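Local coordinates for tail spike protein (Acinetobacter phage vB_AbaP_AS12, PDB 6EU4), which probably recognises and degrades the capsular polysaccharide of its Acinetobacter host, serving as the trimeric receptor-binding tailspike of the phage, at residues Y133-E144 with Y187-T197. Residues are numbered along the deposited sequence; the frame is centred on the assembly and turned at random.
Sequences YNSNTTIEGTGE and YAQNNHLSGFT
I139 and L193 lie side by side on the inward face of two parallel strands, with I139 CD1 4.0 Å from L193 CG. Beyond the corner at G195, the F196 ring turns back toward I139, and its CE2 meets I139 CG2 at 3.8 Å. L193 CD2 sits over one face of the Y133 ring, offset toward its rim. M177 and L121 add to this interior, as in the stacked core of a right-handed beta-helix.

The ladder is regular: I139 N bonds to H192 O, S194 N to I139 O, and G141 N to S194 O. N191 extends it through its side chain. Its CG stands beside the backbone N (chi1 -62°), which brings the amide to the turn at 134-137. N191 ND2 donates to N134 O at 2.9 Å and meets the edge of the Y133 ring. N191 OD1 accepts from T137 N at 2.9 Å, in the carbonyl plane. Next along, Q189 N donates to S135 OG at 2.9 Å, nearly straight at 173°. A water joins S135 OG to Y187 O.

The opposite face, with T138, E140 and H192, meets the other subunits. T138 OG1 bonds to T142 O of the second subunit, and H192 NE2 to E144 of that subunit. E140 bridges to K118 of its own chain and K118 of the third. Thus one face builds an apolar core within the chain, and the other a polar trimer interface.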
ATOM      1  N   TYR A 133     -27.303  19.466   4.915  1.00 15.19           N
ATOM      2  CA  TYR A 133     -26.227  20.430   4.859  1.00 15.75           C
ATOM      3  C   TYR A 133     -25.849  20.630   3.400  1.00 16.43           C
ATOM      4  O   TYR A 133     -26.107  19.767   2.559  1.00 17.89           O
ATOM      5  CB  TYR A 133     -25.028  19.961   5.694  1.00 15.17           C
ATOM      6  CG  TYR A 133     -24.410  18.634   5.259  1.00 14.33           C
ATOM      7  CD1 TYR A 133     -24.976  17.417   5.624  1.00 15.98           C
ATOM      8  CD2 TYR A 133     -23.233  18.601   4.509  1.00 14.02           C
ATOM      9  CE1 TYR A 133     -24.405  16.216   5.233  1.00 16.94           C
ATOM     10  CE2 TYR A 133     -22.659  17.389   4.117  1.00 15.27           C
ATOM     11  CZ  TYR A 133     -23.250  16.206   4.477  1.00 16.46           C
ATOM     12  OH  TYR A 133     -22.684  15.004   4.096  1.00 16.54           O
ATOM     13  N   ASN A 134     -25.230  21.785   3.107  1.00 14.99           N
ATOM     14  CA  ASN A 134     -24.866  22.128   1.743  1.00 14.52           C
ATOM     15  C   ASN A 134     -23.367  22.052   1.602  1.00 15.87           C
ATOM     16  O   ASN A 134     -22.815  20.948   1.431  1.00 14.72           O
ATOM     17  CB  ASN A 134     -25.424  23.513   1.364  1.00 17.46           C
ATOM     18  CG  ASN A 134     -26.934  23.613   1.510  1.00 20.35           C
ATOM     19  OD1 ASN A 134     -27.437  24.546   2.143  1.00 19.90           O
ATOM     20  ND2 ASN A 134     -27.665  22.676   0.908  1.00 19.39           N
ATOM     21  N   SER A 135     -22.645  23.170   1.624  1.00 15.98           N
ATOM     22  CA  SER A 135     -21.212  23.188   1.373  1.00 15.04           C
ATOM     23  C   SER A 135     -20.527  24.071   2.402  1.00 15.38           C
ATOM     24  O   SER A 135     -21.158  24.895   3.068  1.00 16.56           O
ATOM     25  CB  SER A 135     -20.931  23.681  -0.054  1.00 16.11           C
ATOM     26  OG  SER A 135     -21.380  22.697  -0.973  1.00 16.68           O
ATOM     27  N   ASN A 136     -19.209  23.899   2.519  1.00 14.75           N
ATOM     28  CA  ASN A 136     -18.409  24.687   3.454  1.00 16.07           C
ATOM     29  C   ASN A 136     -18.967  24.600   4.867  1.00 16.68           C
ATOM     30  O   ASN A 136     -19.041  25.592   5.591  1.00 18.91           O
ATOM     31  CB  ASN A 136     -18.318  26.141   2.999  1.00 16.55           C
ATOM     32  CG  ASN A 136     -16.972  26.769   3.312  1.00 19.00           C
ATOM     33  OD1 ASN A 136     -16.106  26.895   2.441  1.00 20.75           O
ATOM     34  ND2 ASN A 136     -16.796  27.176   4.559  1.00 19.82           N
ATOM     35  N   THR A 137     -19.373  23.397   5.260  1.00 14.68           N
ATOM     36  CA  THR A 137     -19.996  23.165   6.551  1.00 15.61           C
ATOM     37  C   THR A 137     -19.062  22.337   7.414  1.00 14.87           C
ATOM     38  O   THR A 137     -18.659  21.238   7.018  1.00 15.51           O
ATOM     39  CB  THR A 137     -21.326  22.432   6.382  1.00 20.78           C
ATOM     40  OG1 THR A 137     -22.092  23.107   5.397  1.00 27.55           O
ATOM     41  CG2 THR A 137     -22.097  22.428   7.677  1.00 18.85           C
ATOM     42  N   THR A 138     -18.737  22.851   8.596  1.00 15.51           N
ATOM     43  CA  THR A 138     -17.977  22.110   9.597  1.00 14.39           C
ATOM     44  C   THR A 138     -18.914  21.826  10.764  1.00 15.44           C
ATOM     45  O   THR A 138     -19.523  22.753  11.315  1.00 15.80           O
ATOM     46  CB  THR A 138     -16.728  22.881  10.040  1.00 18.73           C
ATOM     47  OG1 THR A 138     -15.814  22.969   8.935  1.00 18.27           O
ATOM     48  CG2 THR A 138     -16.017  22.169  11.194  1.00 19.07           C
ATOM     49  N   ILE A 139     -19.033  20.540  11.116  1.00 15.46           N
ATOM     50  CA  ILE A 139     -19.872  20.060  12.210  1.00 15.44           C
ATOM     51  C   ILE A 139     -18.988  19.183  13.083  1.00 17.71           C
ATOM     52  O   ILE A 139     -18.372  18.238  12.581  1.00 18.92           O
ATOM     53  CB  ILE A 139     -21.080  19.250  11.704  1.00 16.74           C
ATOM     54  CG1 ILE A 139     -21.866  20.019  10.645  1.00 19.58           C
ATOM     55  CG2 ILE A 139     -21.964  18.847  12.879  1.00 19.79           C
ATOM     56  CD1 ILE A 139     -22.918  19.179   9.941  1.00 22.48           C
ATOM     57  N   GLU A 140     -18.903  19.500  14.377  1.00 17.08           N
ATOM     58  CA  GLU A 140     -17.980  18.826  15.285  1.00 14.94           C
ATOM     59  C   GLU A 140     -18.705  18.452  16.575  1.00 14.53           C
ATOM     60  O   GLU A 140     -19.177  19.334  17.301  1.00 16.32           O
ATOM     61  CB  GLU A 140     -16.770  19.721  15.601  1.00 20.60           C
ATOM     62  CG  GLU A 140     -15.762  19.104  16.593  1.00 26.09           C
ATOM     63  CD  GLU A 140     -14.671  20.082  17.026  1.00 34.88           C
ATOM     64  OE1 GLU A 140     -14.457  21.092  16.328  1.00 37.87           O
ATOM     65  OE2 GLU A 140     -14.015  19.827  18.059  1.00 37.58           O
ATOM     66  N   GLY A 141     -18.785  17.150  16.862  1.00 14.94           N
ATOM     67  CA  GLY A 141     -19.128  16.670  18.180  1.00 15.36           C
ATOM     68  C   GLY A 141     -17.868  16.226  18.917  1.00 17.35           C
ATOM     69  O   GLY A 141     -16.761  16.278  18.389  1.00 16.76           O
ATOM     70  N   THR A 142     -18.046  15.777  20.168  1.00 17.75           N
ATOM     71  CA  THR A 142     -16.902  15.277  20.933  1.00 17.79           C
ATOM     72  C   THR A 142     -16.771  13.762  20.905  1.00 18.65           C
ATOM     73  O   THR A 142     -15.815  13.222  21.484  1.00 16.80           O
ATOM     74  CB  THR A 142     -16.962  15.741  22.392  1.00 19.91           C
ATOM     75  OG1 THR A 142     -18.174  15.278  23.003  1.00 20.36           O
ATOM     76  CG2 THR A 142     -16.846  17.253  22.499  1.00 21.54           C
ATOM     77  N   GLY A 143     -17.673  13.065  20.236  1.00 16.87           N
ATOM     78  CA  GLY A 143     -17.580  11.630  20.132  1.00 15.81           C
ATOM     79  C   GLY A 143     -18.927  11.012  19.821  1.00 14.95           C
ATOM     80  O   GLY A 143     -19.992  11.602  20.061  1.00 14.64           O
ATOM     81  N   GLU A 144     -18.858   9.783  19.300  1.00 14.82           N
ATOM     82  CA  GLU A 144     -19.988   9.091  18.697  1.00 15.63           C
ATOM     83  C   GLU A 144     -20.917   8.429  19.709  1.00 17.44           C
ATOM     84  O   GLU A 144     -22.007   8.001  19.330  1.00 18.07           O
ATOM     85  CB  GLU A 144     -19.471   8.040  17.713  1.00 17.30           C
ATOM     86  CG  GLU A 144     -18.508   8.584  16.642  1.00 18.04           C
ATOM     87  CD  GLU A 144     -17.015   8.375  16.987  1.00 18.58           C
ATOM     88  OE1 GLU A 144     -16.574   8.831  18.074  1.00 17.39           O
ATOM     89  OE2 GLU A 144     -16.300   7.750  16.153  1.00 19.13           O
ATOM     90  N   TYR A 187     -22.258  19.729  -6.530  1.00 13.90           N
ATOM     91  CA  TYR A 187     -21.853  18.867  -5.429  1.00 13.43           C
ATOM     92  C   TYR A 187     -21.994  19.604  -4.103  1.00 15.30           C
ATOM     93  O   TYR A 187     -21.761  20.816  -4.018  1.00 15.30           O
ATOM     94  CB  TYR A 187     -20.390  18.385  -5.600  1.00 16.65           C
ATOM     95  CG  TYR A 187     -20.215  17.576  -6.857  1.00 15.98           C
ATOM     96  CD1 TYR A 187     -20.459  16.210  -6.857  1.00 16.50           C
ATOM     97  CD2 TYR A 187     -19.820  18.177  -8.045  1.00 16.60           C
ATOM     98  CE1 TYR A 187     -20.338  15.462  -8.014  1.00 18.23           C
ATOM     99  CE2 TYR A 187     -19.700  17.437  -9.207  1.00 17.25           C
ATOM    100  CZ  TYR A 187     -19.964  16.083  -9.185  1.00 18.36           C
ATOM    101  OH  TYR A 187     -19.833  15.345 -10.343  1.00 20.94           O
ATOM    102  N   ALA A 188     -22.353  18.855  -3.064  1.00 16.32           N
ATOM    103  CA  ALA A 188     -22.207  19.320  -1.688  1.00 15.30           C
ATOM    104  C   ALA A 188     -20.744  19.114  -1.322  1.00 14.22           C
ATOM    105  O   ALA A 188     -20.272  17.970  -1.230  1.00 14.16           O
ATOM    106  CB  ALA A 188     -23.148  18.557  -0.757  1.00 16.12           C
ATOM    107  N   GLN A 189     -20.005  20.205  -1.159  1.00 14.14           N
ATOM    108  CA  GLN A 189     -18.555  20.101  -1.162  1.00 12.92           C
ATOM    109  C   GLN A 189     -17.922  20.946  -0.066  1.00 14.10           C
ATOM    110  O   GLN A 189     -18.546  21.835   0.516  1.00 13.40           O
ATOM    111  CB  GLN A 189     -17.983  20.517  -2.511  1.00 13.08           C
ATOM    112  CG  GLN A 189     -18.294  21.919  -2.948  1.00 16.57           C
ATOM    113  CD  GLN A 189     -17.626  22.221  -4.268  1.00 21.21           C
ATOM    114  OE1 GLN A 189     -18.144  21.863  -5.330  1.00 22.83           O
ATOM    115  NE2 GLN A 189     -16.439  22.832  -4.211  1.00 18.98           N
ATOM    116  N   ASN A 190     -16.649  20.643   0.194  1.00 15.03           N
ATOM    117  CA  ASN A 190     -15.850  21.361   1.189  1.00 14.34           C
ATOM    118  C   ASN A 190     -16.491  21.322   2.569  1.00 14.31           C
ATOM    119  O   ASN A 190     -16.431  22.286   3.330  1.00 14.90           O
ATOM    120  CB  ASN A 190     -15.588  22.790   0.734  1.00 16.99           C
ATOM    121  CG  ASN A 190     -14.846  22.837  -0.585  1.00 20.17           C
ATOM    122  OD1 ASN A 190     -15.423  23.143  -1.629  1.00 21.28           O
ATOM    123  ND2 ASN A 190     -13.570  22.484  -0.554  1.00 19.80           N
ATOM    124  N   ASN A 191     -17.039  20.166   2.922  1.00 12.64           N
ATOM    125  CA  ASN A 191     -17.606  19.925   4.235  1.00 14.42           C
ATOM    126  C   ASN A 191     -16.626  19.116   5.072  1.00 14.07           C
ATOM    127  O   ASN A 191     -15.810  18.350   4.549  1.00 14.55           O
ATOM    128  CB  ASN A 191     -18.931  19.186   4.113  1.00 15.17           C
ATOM    129  CG  ASN A 191     -19.959  19.992   3.353  1.00 14.46           C
ATOM    130  OD1 ASN A 191     -20.210  21.139   3.673  1.00 14.65           O
ATOM    131  ND2 ASN A 191     -20.523  19.400   2.315  1.00 14.16           N
ATOM    132  N   HIS A 192     -16.709  19.299   6.378  1.00 13.66           N
ATOM    133  CA  HIS A 192     -15.743  18.719   7.309  1.00 13.01           C
ATOM    134  C   HIS A 192     -16.537  18.342   8.552  1.00 14.54           C
ATOM    135  O   HIS A 192     -16.782  19.181   9.428  1.00 17.05           O
ATOM    136  CB  HIS A 192     -14.603  19.697   7.571  1.00 15.31           C
ATOM    137  CG  HIS A 192     -13.929  20.123   6.299  1.00 15.72           C
ATOM    138  ND1 HIS A 192     -13.121  19.268   5.577  1.00 16.02           N
ATOM    139  CD2 HIS A 192     -14.051  21.250   5.552  1.00 17.23           C
ATOM    140  CE1 HIS A 192     -12.726  19.873   4.470  1.00 16.57           C
ATOM    141  NE2 HIS A 192     -13.287  21.072   4.423  1.00 16.78           N
ATOM    142  N   LEU A 193     -16.960  17.084   8.599  1.00 13.24           N
ATOM    143  CA  LEU A 193     -17.837  16.572   9.640  1.00 12.84           C
ATOM    144  C   LEU A 193     -17.061  15.631  10.544  1.00 13.29           C
ATOM    145  O   LEU A 193     -16.301  14.791  10.051  1.00 14.38           O
ATOM    146  CB  LEU A 193     -19.012  15.808   9.034  1.00 15.15           C
ATOM    147  CG  LEU A 193     -20.225  16.583   8.561  1.00 20.63           C
ATOM    148  CD1 LEU A 193     -19.837  17.757   7.712  1.00 21.17           C
ATOM    149  CD2 LEU A 193     -21.213  15.669   7.854  1.00 20.01           C
ATOM    150  N   SER A 194     -17.249  15.751  11.863  1.00 14.76           N
ATOM    151  CA  SER A 194     -16.529  14.834  12.738  1.00 12.17           C
ATOM    152  C   SER A 194     -17.205  14.645  14.085  1.00 13.52           C
ATOM    153  O   SER A 194     -17.715  15.603  14.674  1.00 14.45           O
ATOM    154  CB  SER A 194     -15.093  15.298  12.986  1.00 17.79           C
ATOM    155  OG  SER A 194     -15.058  16.560  13.594  1.00 23.22           O
ATOM    156  N   GLY A 195     -17.152  13.409  14.581  1.00 13.74           N
ATOM    157  CA  GLY A 195     -17.344  13.167  16.004  1.00 14.85           C
ATOM    158  C   GLY A 195     -18.773  13.056  16.471  1.00 14.92           C
ATOM    159  O   GLY A 195     -19.121  13.601  17.536  1.00 14.84           O
ATOM    160  N   PHE A 196     -19.627  12.363  15.716  1.00 14.48           N
ATOM    161  CA  PHE A 196     -21.018  12.232  16.140  1.00 14.95           C
ATOM    162  C   PHE A 196     -21.655  11.017  15.486  1.00 14.22           C
ATOM    163  O   PHE A 196     -21.070  10.369  14.612  1.00 15.16           O
ATOM    164  CB  PHE A 196     -21.825  13.500  15.837  1.00 16.03           C
ATOM    165  CG  PHE A 196     -21.865  13.886  14.386  1.00 16.67           C
ATOM    166  CD1 PHE A 196     -22.826  13.364  13.551  1.00 18.26           C
ATOM    167  CD2 PHE A 196     -20.961  14.812  13.872  1.00 15.83           C
ATOM    168  CE1 PHE A 196     -22.883  13.741  12.220  1.00 21.47           C
ATOM    169  CE2 PHE A 196     -21.008  15.189  12.549  1.00 17.37           C
ATOM    170  CZ  PHE A 196     -21.979  14.654  11.720  1.00 19.20           C
ATOM    171  N   THR A 197     -22.866  10.696  15.944  1.00 14.54           N
ATOM    172  CA  THR A 197     -23.599   9.543  15.460  1.00 14.19           C
ATOM    173  C   THR A 197     -24.907   9.976  14.802  1.00 16.17           C
ATOM    174  O   THR A 197     -25.469  11.029  15.119  1.00 16.35           O
ATOM    175  CB  THR A 197     -23.869   8.558  16.611  1.00 18.22           C
ATOM    176  OG1 THR A 197     -24.533   7.395  16.111  1.00 20.78           O
ATOM    177  CG2 THR A 197     -24.762   9.211  17.694  1.00 22.25           C
TER
HETATM  178  O   HOH W   1     -22.518  23.356  -3.316  1.00 16.22           O